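Local coordinates for protein putative rubredoxin reductase (Rhodopseudomonas palustris, PDB 3FG2) that probably passes electrons from NADH through its bound FAD to a ferredoxin that serves the cytochrome P450 CYP199A2, at residues V181-P184 with E185-S188. Sequence-based numbering, arbitrary orientation.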
loop_
_atom_site.group_PDB
_atom_site.type_symbol
_atom_site.label_atom_id
_atom_site.label_comp_id
_atom_site.label_asym_id
_atom_site.label_seq_id
_atom_site.Cartn_x
_atom_site.Cartn_y
_atom_site.Cartn_z
ATOM N N VAL A 181 -0.122 -2.425 -11.729
ATOM C CA VAL A 181 0.849 -3.224 -10.990
ATOM C C VAL A 181 1.217 -4.650 -11.414
ATOM O O VAL A 181 2.210 -5.181 -10.919
ATOM C CB VAL A 181 0.449 -3.279 -9.497
ATOM C CG1 VAL A 181 0.589 -1.902 -8.867
ATOM C CG2 VAL A 181 -0.994 -3.755 -9.367
ATOM N N VAL A 182 0.443 -5.279 -12.295
ATOM C CA VAL A 182 0.768 -6.646 -12.725
ATOM C C VAL A 182 0.711 -6.787 -14.242
ATOM O O VAL A 182 0.118 -5.942 -14.926
ATOM C CB VAL A 182 -0.208 -7.697 -12.111
ATOM C CG1 VAL A 182 -0.254 -7.551 -10.602
ATOM C CG2 VAL A 182 -1.605 -7.541 -12.710
ATOM N N THR A 183 1.320 -7.850 -14.765
ATOM C CA THR A 183 1.310 -8.090 -16.210
ATOM C C THR A 183 -0.002 -8.797 -16.608
ATOM O O THR A 183 -0.677 -9.394 -15.767
ATOM C CB THR A 183 2.548 -8.925 -16.661
ATOM O OG1 THR A 183 2.565 -10.193 -15.988
ATOM C CG2 THR A 183 3.833 -8.169 -16.344
ATOM N N PRO A 184 -0.374 -8.741 -17.897
ATOM C CA PRO A 184 -1.603 -9.355 -18.418
ATOM C C PRO A 184 -1.964 -10.774 -17.969
ATOM O O PRO A 184 -3.136 -11.060 -17.725
ATOM C CB PRO A 184 -1.422 -9.256 -19.933
ATOM C CG PRO A 184 -0.632 -7.990 -20.082
ATOM C CD PRO A 184 0.411 -8.154 -18.995
ATOM N N GLU A 185 -0.980 -11.664 -17.866
ATOM C CA GLU A 185 -1.273 -13.035 -17.455
ATOM C C GLU A 185 -1.869 -13.094 -16.048
ATOM O O GLU A 185 -2.674 -13.975 -15.747
ATOM C CB GLU A 185 -0.020 -13.914 -17.523
ATOM C CG GLU A 185 0.728 -13.865 -18.850
ATOM C CD GLU A 185 1.470 -12.532 -19.069
ATOM O OE1 GLU A 185 1.962 -11.935 -18.076
ATOM O OE2 GLU A 185 1.576 -12.093 -20.239
ATOM N N ILE A 186 -1.475 -12.164 -15.185
ATOM C CA ILE A 186 -2.016 -12.134 -13.831
ATOM C C ILE A 186 -3.437 -11.571 -13.850
ATOM O O ILE A 186 -4.337 -12.113 -13.201
ATOM C CB ILE A 186 -1.133 -11.287 -12.882
ATOM C CG1 ILE A 186 0.276 -11.892 -12.807
ATOM C CG2 ILE A 186 -1.747 -11.235 -11.492
ATOM C CD1 ILE A 186 0.305 -13.355 -12.379
ATOM N N SER A 187 -3.644 -10.494 -14.604
ATOM C CA SER A 187 -4.972 -9.893 -14.703
ATOM C C SER A 187 -5.960 -10.927 -15.216
ATOM O O SER A 187 -7.035 -11.114 -14.651
ATOM C CB SER A 187 -4.962 -8.707 -15.661
ATOM O OG SER A 187 -4.023 -7.736 -15.255
ATOM N N SER A 188 -5.582 -11.599 -16.297
ATOM C CA SER A 188 -6.425 -12.619 -16.903
ATOM C C SER A 188 -6.860 -13.671 -15.877
ATOM O O SER A 188 -8.051 -13.949 -15.734
ATOM C CB SER A 188 -5.674 -13.285 -18.058
ATOM O OG SER A 188 -6.451 -14.304 -18.659
#
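Val-182 packs against the first turn of the helix that Pro-184 opens, its CG2 lying 3.8 Å from CB of Ile-186. The two buried side chains cross at about a right angle, and the same methyl reaches across to Ser-187, 3.5 Å from its OG. With chi1 at -54°, CG2 of Val-182 sits between its own backbone N and carbonyl carbon, which turns it to this helical face. Thr-183 occupies the N-cap position, but its side chain makes no capping bond. Its carbonyl accepts from Ile-186 N, 2.9 Å from Thr-183 O, and weakly from Ser-187 N, where the i to i+4 pattern starts. The first strong bond of that kind joins Ser-188 N to Pro-184 O, 2.9 Å apart and nearly straight. Proline suits this first helical position, where its nitrogen has no hydrogen to give. Glu-185 bends back at chi2 (72°), bringing OE1 2.8 Å from Thr-183 OG1; that hydroxyl is hydrogen-bonded to Glu-366 OE1, and whether its one proton goes there or to Glu-185 is not settled. With two carboxylates beside one hydroxyl, one may be protonated part of the time. Ser-187 OG hydrogen-bonds Val-177 O and Arg-176 NH1, and the same NH1 binds Val-182 O, tying loop to helix. Against this tight side of Val-182, Ile-186 and Ser-187 stands the outer one, with Ser-188 exposed and Pro-184 and Glu-185 partly so. The turn joins two parts of the fold: the loop follows strand 167-171 of a parallel sheet in the probable NADH domain, while helix 184-196 begins against the antiparallel C-terminal sheet, Glu-185 touching Val-341 and Ile-343 of strand 340-344, and Ile-186 touching Phe-352 of strand 351-358 and Glu-366 of strand 361-368.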